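Local coordinates for hexapeptide transferase family protein (PDB 3IXC) that may act as a transferase of the hexapeptide family and forms a trimer of left-handed parallel beta-helices with bound magnesium, at residues I98-T103 with L115-F120; M133-M138 with V151-L156; Y62-R67 with T79-N84; A40-N45 with V52-N57; A119-G124 with S137-G142. One frame throughout, in Å; residues are numbered along the deposited sequence.

In the fold
The contacts climb a left-handed parallel beta-helix in the order 4, 3, 1, 5, 2 along the chain: the centres of contacts 3 and 4 lie about 9 Å apart, while contacts 2 and 4, near opposite ends, are about 24 Å apart. All five reach the sheet containing strands 41-42, 103-104, 120-121 and 138-139. Contact 5 shares Ala119 and Phe120 with contact 1, and Ser137 and Met138 with contact 2, so neighbouring coils are tied continuously. Helix 170-188 covers side chains of contacts 1, 3 and 5. Contacts 3 and 5 touch a neighbouring subunit and His106, a magnesium-binding residue that carries no ion in this chain; contact 4 reaches a neighbour only at Asn45.

Contact 1: residues I98-T103 with L115-F120; sequences IGKFVT and LGNNAF
Val102 presses its CG2 methyl into the hollow of the type II beta turn from Gly116 to Ala119, where it comes within 3.3 Å of Gly116 O. With CG1 anti to the backbone N (chi1 167°), the other methyl is left to lie against Ala119 O and to face Leu115 CD1. A second fit lies nearer the start of both segments. Asn117 rises alongside Lys100, and its OD1 settles against the bare CA of Gly99 at 3.5 Å. The same OD1 accepts Lys100 N at 2.9 Å over a nearly straight N-H line (177°), although the donor stands above the carbonyl plane. Asn118 N answers with a bond to Lys100 O, also 2.9 Å. Asn118 ND2 turns back to Phe101 O at 3.2 Å and is held as well by Gln177 of helix 170-188. Further on, Thr103 CG2 rides 3.7 Å above one face of the Phe120 ring, offset toward its rim, while Thr103 OG1 bonds to Ser179 and Asn80. Parallel bridges Ile98-Leu115 and Thr103-Phe120 bracket the whole, as at a corner of stacked beta-helix coils. Between those bridges, two asparagine amides therefore stand in for backbone partners and satisfy polar atoms where regular strand pairing lapses.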
# COMPACT_ATOMS: atom_id res chain seq x y z
N ILE A 98 13.46 3.09 15.05
CA ILE A 98 12.21 2.57 15.61
C ILE A 98 12.58 1.80 16.88
O ILE A 98 13.44 0.92 16.86
CB ILE A 98 11.48 1.66 14.60
CG1 ILE A 98 11.15 2.45 13.33
CG2 ILE A 98 10.19 1.08 15.21
CD1 ILE A 98 10.81 1.61 12.10
N GLY A 99 11.94 2.19 17.98
CA GLY A 99 12.28 1.65 19.30
C GLY A 99 11.73 0.25 19.54
O GLY A 99 11.42 -0.49 18.59
N LYS A 100 11.62 -0.09 20.82
CA LYS A 100 11.21 -1.42 21.27
C LYS A 100 9.70 -1.49 21.44
O LYS A 100 9.07 -0.51 21.84
CB LYS A 100 11.87 -1.74 22.61
CG LYS A 100 13.37 -1.68 22.61
CD LYS A 100 13.86 -2.02 24.01
CE LYS A 100 15.34 -1.75 24.17
NZ LYS A 100 15.75 -1.99 25.59
N PHE A 101 9.12 -2.66 21.17
CA PHE A 101 7.69 -2.91 21.41
C PHE A 101 6.79 -1.89 20.72
O PHE A 101 5.77 -1.46 21.26
CB PHE A 101 7.42 -3.02 22.92
CG PHE A 101 8.29 -4.04 23.59
CD1 PHE A 101 8.10 -5.40 23.35
CD2 PHE A 101 9.32 -3.65 24.44
CE1 PHE A 101 8.92 -6.36 23.96
CE2 PHE A 101 10.14 -4.59 25.05
CZ PHE A 101 9.94 -5.95 24.81
N VAL A 102 7.19 -1.52 19.50
CA VAL A 102 6.44 -0.58 18.66
C VAL A 102 5.51 -1.40 17.77
O VAL A 102 5.87 -2.50 17.31
CB VAL A 102 7.40 0.26 17.79
CG1 VAL A 102 6.64 1.02 16.69
CG2 VAL A 102 8.17 1.26 18.65
N THR A 103 4.31 -0.87 17.53
CA THR A 103 3.37 -1.47 16.59
C THR A 103 3.21 -0.53 15.40
O THR A 103 2.83 0.65 15.59
CB THR A 103 1.99 -1.72 17.24
OG1 THR A 103 2.11 -2.75 18.25
CG2 THR A 103 0.96 -2.19 16.20
N LEU A 115 10.67 6.76 16.20
CA LEU A 115 9.51 6.26 16.96
C LEU A 115 10.00 5.66 18.27
O LEU A 115 10.77 4.70 18.27
CB LEU A 115 8.74 5.22 16.13
CG LEU A 115 8.39 5.56 14.68
CD1 LEU A 115 7.61 4.42 14.04
CD2 LEU A 115 7.59 6.88 14.55
N GLY A 116 9.56 6.25 19.38
CA GLY A 116 10.01 5.80 20.69
C GLY A 116 9.41 4.47 21.08
O GLY A 116 8.48 3.98 20.42
N ASN A 117 9.93 3.87 22.15
CA ASN A 117 9.39 2.60 22.62
C ASN A 117 7.88 2.69 22.83
O ASN A 117 7.38 3.71 23.31
CB ASN A 117 10.03 2.18 23.95
CG ASN A 117 11.53 2.08 23.87
OD1 ASN A 117 12.12 1.91 22.79
ND2 ASN A 117 12.18 2.18 25.03
N ASN A 118 7.18 1.62 22.47
CA ASN A 118 5.73 1.53 22.66
C ASN A 118 4.92 2.53 21.84
O ASN A 118 3.73 2.72 22.12
CB ASN A 118 5.32 1.67 24.14
CG ASN A 118 5.50 0.40 24.97
OD1 ASN A 118 5.71 0.50 26.18
ND2 ASN A 118 5.37 -0.78 24.35
N ALA A 119 5.53 3.17 20.84
CA ALA A 119 4.77 3.97 19.87
C ALA A 119 3.84 3.05 19.08
O ALA A 119 4.15 1.87 18.87
CB ALA A 119 5.70 4.71 18.92
N PHE A 120 2.70 3.59 18.66
CA PHE A 120 1.68 2.80 17.95
C PHE A 120 1.25 3.62 16.75
O PHE A 120 0.70 4.72 16.90
CB PHE A 120 0.49 2.51 18.88
CG PHE A 120 -0.52 1.54 18.32
CD1 PHE A 120 -0.64 0.26 18.86
CD2 PHE A 120 -1.37 1.90 17.27
CE1 PHE A 120 -1.58 -0.65 18.37
CE2 PHE A 120 -2.32 0.99 16.76
CZ PHE A 120 -2.43 -0.28 17.31

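Contact 2: residues M133-M138 with V151-L156; sequences MEEGSM and VKSGEL
The carboxylate of Glu134 lies beside Lys152 and Ser153: its OE1 receives Ser153 N at 3.1 Å on the anti side, 25° out of the carboxylate plane, with Lys152 CA close by at 3.3 Å. A second carboxylate, that of Glu155, is approached from above its plane by Lys152 N, 63° out of it, and its OE1 also binds Trp157 NE1. The two flat groups thus fasten the start of the turn Lys152-Glu155 from both segments. Ser153 OG then reaches back to Glu135 O at 2.7 Å, in the carbonyl plane and on a lone pair, which makes it the shortest bond between the segments. This is the corner of a left-handed parallel beta-helix: type II turns Glu134-Ser137 and Lys152-Glu155 stack one coil above the other, framed by the parallel bridges Met133-Val151 and Met138-Leu156. Gly154 N to Gly136 O, 2.9 Å, joins the turns directly. Ser137 places OG between its backbone N and carbonyl carbon (chi1 62°), from where it bonds to Glu134 O across its own turn. Ser137 CB rests on Val151 CG1 at 3.6 Å. Met133 and Val151 run side by side toward the coil interior, where Leu145 meets both. On the other face of the sheet Met138 bends at its last torsion, bringing CE to Leu156 CD1 at 3.7 Å, with Met168 packed against both residues.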
# COMPACT_ATOMS: atom_id res chain seq x y z
N MET A 133 7.76 10.38 17.16
CA MET A 133 6.79 9.94 18.15
C MET A 133 7.54 9.60 19.42
O MET A 133 8.45 8.76 19.41
CB MET A 133 5.98 8.74 17.64
CG MET A 133 5.06 9.11 16.49
SD MET A 133 4.04 7.73 15.93
CE MET A 133 2.95 7.53 17.35
N GLU A 134 7.20 10.28 20.51
CA GLU A 134 7.82 9.98 21.79
C GLU A 134 7.35 8.61 22.29
O GLU A 134 6.39 8.05 21.77
CB GLU A 134 7.52 11.07 22.81
CG GLU A 134 8.13 12.42 22.42
CD GLU A 134 8.00 13.46 23.51
OE1 GLU A 134 7.21 13.26 24.46
OE2 GLU A 134 8.72 14.49 23.42
N GLU A 135 8.05 8.08 23.29
CA GLU A 135 7.67 6.81 23.90
C GLU A 135 6.17 6.82 24.25
O GLU A 135 5.66 7.80 24.78
CB GLU A 135 8.53 6.57 25.15
CG GLU A 135 8.09 5.40 26.04
CD GLU A 135 6.91 5.73 26.95
OE1 GLU A 135 6.85 6.85 27.50
OE2 GLU A 135 6.05 4.84 27.12
N GLY A 136 5.47 5.73 23.94
CA GLY A 136 4.10 5.57 24.41
C GLY A 136 3.11 6.59 23.88
O GLY A 136 2.24 7.07 24.61
N SER A 137 3.25 6.90 22.59
CA SER A 137 2.34 7.81 21.88
C SER A 137 1.66 7.05 20.74
O SER A 137 2.09 5.96 20.37
CB SER A 137 3.11 9.02 21.35
OG SER A 137 4.10 8.64 20.40
N MET A 138 0.61 7.64 20.17
CA MET A 138 -0.17 6.93 19.16
C MET A 138 -0.66 7.83 18.04
O MET A 138 -1.00 8.99 18.26
CB MET A 138 -1.37 6.22 19.81
CG MET A 138 -2.18 5.39 18.83
SD MET A 138 -3.23 4.15 19.60
CE MET A 138 -4.39 5.16 20.42
N VAL A 151 4.90 14.01 18.33
CA VAL A 151 3.78 13.45 19.10
C VAL A 151 4.34 13.13 20.49
O VAL A 151 5.24 12.31 20.62
CB VAL A 151 3.19 12.18 18.44
CG1 VAL A 151 1.97 11.68 19.22
CG2 VAL A 151 2.82 12.44 16.96
N LYS A 152 3.80 13.77 21.52
CA LYS A 152 4.34 13.59 22.87
C LYS A 152 3.77 12.35 23.54
O LYS A 152 2.70 11.87 23.17
CB LYS A 152 4.10 14.83 23.73
CG LYS A 152 4.87 16.06 23.26
CD LYS A 152 4.58 17.26 24.14
CE LYS A 152 5.34 18.49 23.66
NZ LYS A 152 4.98 19.71 24.42
N SER A 153 4.50 11.84 24.53
CA SER A 153 4.08 10.65 25.27
C SER A 153 2.67 10.77 25.81
O SER A 153 2.30 11.80 26.39
CB SER A 153 5.05 10.37 26.43
OG SER A 153 6.35 10.11 25.94
N GLY A 154 1.88 9.72 25.60
CA GLY A 154 0.51 9.67 26.07
C GLY A 154 -0.50 10.31 25.14
O GLY A 154 -1.70 10.17 25.35
N GLU A 155 -0.02 11.02 24.11
CA GLU A 155 -0.92 11.69 23.17
C GLU A 155 -1.38 10.78 22.03
O GLU A 155 -0.64 9.91 21.57
CB GLU A 155 -0.28 12.94 22.57
CG GLU A 155 0.14 13.98 23.59
CD GLU A 155 0.71 15.26 22.97
OE1 GLU A 155 1.12 15.24 21.79
OE2 GLU A 155 0.75 16.28 23.69
N LEU A 156 -2.61 11.04 21.59
CA LEU A 156 -3.17 10.47 20.38
C LEU A 156 -3.32 11.60 19.35
O LEU A 156 -3.96 12.61 19.62
CB LEU A 156 -4.52 9.80 20.64
CG LEU A 156 -5.32 9.35 19.40
CD1 LEU A 156 -4.57 8.31 18.56
CD2 LEU A 156 -6.69 8.82 19.84

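Contact 3: residues Y62-R67 with T79-N84; sequences YGTVLR and TNIQDN
Tyr62 O accepts one hydrogen bond, from Asn84 N at 2.8 Å, which arrives in the carbonyl plane though bent at the hydrogen (143°), and Asp83 CA adds a bent, weaker C-H...O contact at 3.1 Å. Asp83 also lies alongside the tyrosine ring: OD1 meets the ring edge at CD2, 3.6 Å away, and carboxylate and ring are nearly coplanar, 8° apart. Its other oxygen, OD2, accepts His106 ND1 and makes a salt bridge with Arg67 of the second subunit. The Asn84 amide brings OD1 to within 3.3 Å of Gly63 CA, while ND2 makes weak hydrogen bonds to Gly63 O and Asn84 O of the second subunit. Farther inside the coil, Leu66 CD2 and Ile81 CD1 meet tip to tip at 4.1 Å, backed by Ile60. The segments belong to successive coils of the left-handed beta-helix, and their touching parts run 107° apart, as sides of a triangular prism do. His106 is a magnesium-binding residue of this protein, though no ion sits on it in this chain; the bond to Asp83 probably helps to orient its ring. The hydrogen on Tyr62 CD2, the histidine N-H and the neighbouring guanidinium thus probably stabilise the negative charge of Asp83 between two subunits.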
# COMPACT_ATOMS: atom_id res chain seq x y z
N TYR A 62 4.31 -9.62 5.70
CA TYR A 62 4.29 -9.91 4.27
C TYR A 62 4.31 -8.63 3.45
O TYR A 62 3.59 -7.69 3.75
CB TYR A 62 3.06 -10.73 3.94
CG TYR A 62 3.11 -12.11 4.56
CD1 TYR A 62 3.81 -13.14 3.93
CD2 TYR A 62 2.47 -12.37 5.77
CE1 TYR A 62 3.88 -14.41 4.50
CE2 TYR A 62 2.54 -13.65 6.35
CZ TYR A 62 3.24 -14.66 5.70
OH TYR A 62 3.31 -15.91 6.26
N GLY A 63 5.17 -8.61 2.44
CA GLY A 63 5.23 -7.49 1.51
C GLY A 63 5.83 -6.21 2.06
O GLY A 63 5.80 -5.17 1.39
N THR A 64 6.37 -6.26 3.27
CA THR A 64 7.02 -5.10 3.86
C THR A 64 8.39 -4.88 3.20
O THR A 64 9.09 -5.84 2.85
CB THR A 64 7.05 -5.20 5.41
OG1 THR A 64 5.71 -5.03 5.90
CG2 THR A 64 7.94 -4.12 6.03
N VAL A 65 8.73 -3.61 3.01
CA VAL A 65 9.99 -3.23 2.38
C VAL A 65 10.71 -2.29 3.34
O VAL A 65 10.22 -1.20 3.63
CB VAL A 65 9.77 -2.53 1.02
CG1 VAL A 65 11.12 -2.13 0.40
CG2 VAL A 65 8.99 -3.43 0.06
N LEU A 66 11.86 -2.73 3.85
CA LEU A 66 12.71 -1.85 4.67
C LEU A 66 13.94 -1.55 3.85
O LEU A 66 14.87 -2.36 3.78
CB LEU A 66 13.10 -2.52 6.00
CG LEU A 66 12.00 -3.13 6.87
CD1 LEU A 66 12.59 -3.60 8.19
CD2 LEU A 66 10.86 -2.19 7.15
N ARG A 67 13.94 -0.37 3.22
CA ARG A 67 14.98 -0.05 2.24
C ARG A 67 16.02 0.90 2.83
O ARG A 67 15.85 2.12 2.83
CB ARG A 67 14.35 0.48 0.94
CG ARG A 67 15.39 0.70 -0.18
CD ARG A 67 14.80 0.50 -1.58
NE ARG A 67 13.70 1.41 -1.93
CZ ARG A 67 13.87 2.65 -2.40
NH1 ARG A 67 12.82 3.38 -2.72
NH2 ARG A 67 15.09 3.16 -2.55
N THR A 79 9.30 -5.35 18.19
CA THR A 79 8.53 -4.46 17.32
C THR A 79 7.94 -5.21 16.14
O THR A 79 8.61 -6.07 15.54
CB THR A 79 9.42 -3.28 16.88
OG1 THR A 79 9.57 -2.39 18.00
CG2 THR A 79 8.82 -2.50 15.69
N ASN A 80 6.70 -4.89 15.80
CA ASN A 80 6.07 -5.44 14.60
C ASN A 80 5.89 -4.35 13.54
O ASN A 80 5.50 -3.22 13.84
CB ASN A 80 4.74 -6.15 14.92
CG ASN A 80 3.69 -5.21 15.50
OD1 ASN A 80 2.92 -4.60 14.77
ND2 ASN A 80 3.66 -5.10 16.83
N ILE A 81 6.25 -4.69 12.30
CA ILE A 81 6.01 -3.80 11.17
C ILE A 81 5.13 -4.58 10.20
O ILE A 81 5.59 -5.51 9.53
CB ILE A 81 7.33 -3.34 10.51
CG1 ILE A 81 8.25 -2.72 11.57
CG2 ILE A 81 7.02 -2.36 9.37
CD1 ILE A 81 9.59 -2.21 11.04
N GLN A 82 3.87 -4.19 10.15
CA GLN A 82 2.84 -5.03 9.52
C GLN A 82 2.82 -4.91 7.99
O GLN A 82 3.58 -4.12 7.40
CB GLN A 82 1.48 -4.73 10.14
CG GLN A 82 1.40 -5.17 11.60
CD GLN A 82 0.13 -4.71 12.27
OE1 GLN A 82 -0.91 -4.55 11.62
NE2 GLN A 82 0.20 -4.49 13.59
N ASP A 83 1.96 -5.72 7.39
CA ASP A 83 2.04 -6.09 5.97
C ASP A 83 2.02 -4.91 5.03
O ASP A 83 1.24 -3.97 5.22
CB ASP A 83 0.90 -7.05 5.62
CG ASP A 83 0.60 -8.01 6.75
OD1 ASP A 83 0.93 -9.22 6.63
OD2 ASP A 83 0.05 -7.55 7.78
N ASN A 84 2.87 -4.99 4.01
CA ASN A 84 2.92 -3.99 2.93
C ASN A 84 3.36 -2.59 3.37
O ASN A 84 3.22 -1.64 2.62
CB ASN A 84 1.58 -3.94 2.15
CG ASN A 84 1.40 -5.13 1.23
OD1 ASN A 84 2.26 -6.01 1.15
ND2 ASN A 84 0.28 -5.16 0.50

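Contact 4: residues A40-N45 with V52-N57; sequences AFIAGN and VCIGKN
Ala40 CB sits against the CG2 branch of Ile54 at 3.7 Å and touches Gly55 O at the same distance of 3.7 Å, so one methyl bridges a side chain and the backbone at the start of a turn. Ile54 is deposited in two conformers, and its distances hold for the one described. In it CG2 stands anti to the backbone N and is carried toward the 40-45 segment, while CG1 lies beside that N (chi1 -54°). Ile42 comes from the next inward-facing position of its strand, and its CD1 approaches the same CG2 at 4.3 Å. The join is mainly aliphatic packing and is small, burying 158 Å² in all. A second shell fixes these branches: Val36 and Ile60 touch both isoleucines, and Leu66 backs Ile54 from the strand 65-68. Backbone bonds from Phe41 to Ala58 and Ile60 pair strand 41-42 with strand 59-60 of the next coil. The Phe41 side chain leads away from Ile54, its ring meeting those of Trp61 and Tyr190. At the turn, Asn57 N binds Thr39 OG1 and Asn57 OD1 binds Arg188 near the C-terminus, which ties the backbone beside Ala40 to the C-terminal part of the chain. Strands 41-42 and 52-54 belong to different sheets of the prism and are not paired with each other; an aliphatic filling where one coil passes to the next is the interior of a left-handed parallel beta-helix.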
# COMPACT_ATOMS: atom_id res chain seq x y z
N ALA A 40 13.94 -12.99 15.39
CA ALA A 40 12.99 -12.17 14.65
C ALA A 40 12.28 -13.00 13.59
O ALA A 40 12.88 -13.89 12.98
CB ALA A 40 13.70 -10.97 14.00
N PHE A 41 10.99 -12.73 13.40
CA PHE A 41 10.24 -13.31 12.29
C PHE A 41 10.32 -12.39 11.09
O PHE A 41 10.00 -11.21 11.18
CB PHE A 41 8.78 -13.54 12.67
CG PHE A 41 7.90 -13.89 11.49
CD1 PHE A 41 8.05 -15.10 10.83
CD2 PHE A 41 6.94 -12.99 11.04
CE1 PHE A 41 7.23 -15.42 9.73
CE2 PHE A 41 6.12 -13.30 9.96
CZ PHE A 41 6.26 -14.51 9.30
N ILE A 42 10.77 -12.94 9.96
CA ILE A 42 10.78 -12.21 8.70
C ILE A 42 9.96 -12.98 7.67
O ILE A 42 10.33 -14.10 7.29
CB ILE A 42 12.21 -12.01 8.13
CG1 ILE A 42 13.19 -11.55 9.23
CG2 ILE A 42 12.18 -11.09 6.93
CD1 ILE A 42 12.92 -10.17 9.80
N ALA A 43 8.86 -12.38 7.22
CA ALA A 43 8.03 -13.02 6.21
C ALA A 43 8.86 -13.28 4.96
O ALA A 43 9.70 -12.46 4.59
CB ALA A 43 6.82 -12.16 5.88
N GLY A 44 8.61 -14.41 4.31
CA GLY A 44 9.40 -14.84 3.17
C GLY A 44 9.40 -13.92 1.97
O GLY A 44 10.30 -13.98 1.12
N ASN A 45 8.38 -13.06 1.88
CA ASN A 45 8.32 -12.11 0.77
C ASN A 45 8.58 -10.66 1.21
O ASN A 45 8.34 -9.72 0.45
CB ASN A 45 7.00 -12.24 0.00
CG ASN A 45 5.83 -11.60 0.73
OD1 ASN A 45 5.88 -11.39 1.94
ND2 ASN A 45 4.78 -11.26 -0.01
N VAL A 52 20.22 -2.14 7.69
CA VAL A 52 19.03 -2.32 8.51
C VAL A 52 19.36 -3.30 9.63
O VAL A 52 19.97 -4.34 9.38
CB VAL A 52 17.85 -2.90 7.69
CG1 VAL A 52 16.62 -3.09 8.57
CG2 VAL A 52 17.52 -2.00 6.49
N CYS A 53 18.99 -2.93 10.86
CA CYS A 53 19.17 -3.80 12.02
C CYS A 53 17.81 -4.15 12.61
O CYS A 53 17.00 -3.26 12.87
CB CYS A 53 20.02 -3.11 13.09
SG CYS A 53 21.75 -2.94 12.65
N ILE A 54 17.58 -5.44 12.81
CA ILE A 54 16.29 -5.97 13.31
C ILE A 54 16.54 -6.69 14.64
O ILE A 54 17.29 -7.68 14.68
CB ILE A 54 15.67 -6.98 12.31
CG1 ILE A 54 15.54 -6.39 10.89
CG2 ILE A 54 14.32 -7.48 12.81
CD1 ILE A 54 14.50 -5.30 10.79
N GLY A 55 15.90 -6.22 15.71
CA GLY A 55 16.12 -6.74 17.05
C GLY A 55 15.40 -8.02 17.42
O GLY A 55 14.59 -8.55 16.65
N LYS A 56 15.73 -8.52 18.61
CA LYS A 56 15.13 -9.71 19.20
C LYS A 56 13.61 -9.67 19.16
O LYS A 56 13.00 -8.67 19.54
CB LYS A 56 15.63 -9.85 20.65
CG LYS A 56 14.88 -10.80 21.53
CD LYS A 56 15.53 -10.84 22.91
CE LYS A 56 14.76 -11.73 23.88
NZ LYS A 56 15.46 -11.82 25.20
N ASN A 57 12.99 -10.76 18.70
CA ASN A 57 11.53 -10.93 18.74
C ASN A 57 10.73 -9.94 17.90
O ASN A 57 9.52 -9.86 18.05
CB ASN A 57 10.99 -10.90 20.18
CG ASN A 57 11.49 -12.07 21.02
OD1 ASN A 57 11.80 -13.15 20.50
ND2 ASN A 57 11.55 -11.86 22.33

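Contact 5: residues A119-G124 with S137-G142; sequences AFVGMG and SMLAAG
Phe120 and Met138 leave adjacent strands side by side and point the same way, forming a Met-aromatic contact. The Met138 sulfur stands 4.3 Å from the centroid of the Phe120 ring, obliquely, 35° off the ring normal, and its closest ring atom is CD2 at 3.7 Å. Leu176 of helix 170-188 packs on the ring. On the other face of the sheet Val121 turns its CG1 toward CD2 of Leu139 at 4.2 Å, inside the coil, in the described one of two leucine conformers. Past the strands, Met123 CG occupies the position between backbone N and carbonyl carbon (chi1 63°), where it meets Ala141 CB at 4.0 Å. Met128 of a neighbouring subunit packs on both residues, and Met123 touches His106. The end-to-end directions of the two segments differ by 1°, and Phe120 lies between two ladder bonds, its N to Ser137 O at 3.0 Å and its O to Leu139 N at 2.9 Å. Gly122 N to Leu139 O, 2.8 Å, continues the parallel ladder, and Gly142 N to Met123 O joins the turns. Backbone amides thus set the spacing of these beta-helix coils, while the polarisable sulfur and the methyl groups supply dispersion on both faces.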
# COMPACT_ATOMS: atom_id res chain seq x y z
N ALA A 119 5.53 3.17 20.84
CA ALA A 119 4.77 3.97 19.87
C ALA A 119 3.84 3.05 19.08
O ALA A 119 4.15 1.87 18.87
CB ALA A 119 5.70 4.71 18.92
N PHE A 120 2.70 3.59 18.66
CA PHE A 120 1.68 2.80 17.95
C PHE A 120 1.25 3.62 16.75
O PHE A 120 0.70 4.72 16.90
CB PHE A 120 0.49 2.51 18.88
CG PHE A 120 -0.52 1.54 18.32
CD1 PHE A 120 -0.64 0.26 18.86
CD2 PHE A 120 -1.37 1.90 17.27
CE1 PHE A 120 -1.58 -0.65 18.37
CE2 PHE A 120 -2.32 0.99 16.76
CZ PHE A 120 -2.43 -0.28 17.31
N VAL A 121 1.53 3.10 15.56
CA VAL A 121 1.19 3.79 14.32
C VAL A 121 0.03 3.06 13.67
O VAL A 121 0.19 1.92 13.21
CB VAL A 121 2.39 3.87 13.35
CG1 VAL A 121 2.00 4.61 12.07
CG2 VAL A 121 3.58 4.55 14.01
N GLY A 122 -1.13 3.70 13.64
CA GLY A 122 -2.34 3.09 13.07
C GLY A 122 -2.15 2.75 11.61
O GLY A 122 -1.41 3.43 10.90
N MET A 123 -2.79 1.67 11.18
CA MET A 123 -2.69 1.21 9.79
C MET A 123 -2.96 2.33 8.79
O MET A 123 -3.80 3.21 9.02
CB MET A 123 -3.65 0.04 9.55
CG MET A 123 -5.13 0.39 9.72
SD MET A 123 -6.08 -1.13 9.68
CE MET A 123 -7.74 -0.57 9.94
N GLY A 124 -2.24 2.30 7.67
CA GLY A 124 -2.49 3.25 6.59
C GLY A 124 -2.00 4.66 6.88
O GLY A 124 -2.47 5.62 6.25
N SER A 137 3.25 6.90 22.59
CA SER A 137 2.34 7.81 21.88
C SER A 137 1.66 7.05 20.74
O SER A 137 2.09 5.96 20.37
CB SER A 137 3.11 9.02 21.35
OG SER A 137 4.10 8.64 20.40
N MET A 138 0.61 7.64 20.17
CA MET A 138 -0.17 6.93 19.16
C MET A 138 -0.66 7.83 18.04
O MET A 138 -1.00 8.99 18.26
CB MET A 138 -1.37 6.22 19.81
CG MET A 138 -2.18 5.39 18.83
SD MET A 138 -3.23 4.15 19.60
CE MET A 138 -4.39 5.16 20.42
N LEU A 139 -0.68 7.26 16.83
CA LEU A 139 -1.25 7.88 15.66
C LEU A 139 -2.45 7.04 15.23
O LEU A 139 -2.34 5.82 15.11
CB LEU A 139 -0.18 7.92 14.57
CG LEU A 139 -0.30 8.88 13.39
CD1 LEU A 139 -0.41 10.32 13.87
CD2 LEU A 139 0.90 8.68 12.48
N ALA A 140 -3.60 7.69 15.02
CA ALA A 140 -4.80 6.99 14.55
C ALA A 140 -4.57 6.43 13.15
O ALA A 140 -3.74 6.95 12.40
CB ALA A 140 -5.98 7.93 14.52
N ALA A 141 -5.33 5.39 12.81
CA ALA A 141 -5.34 4.87 11.44
C ALA A 141 -5.51 6.00 10.43
O ALA A 141 -6.28 6.94 10.65
CB ALA A 141 -6.45 3.85 11.27
N GLY A 142 -4.77 5.90 9.32
CA GLY A 142 -4.95 6.81 8.20
C GLY A 142 -4.41 8.21 8.42
O GLY A 142 -4.79 9.14 7.70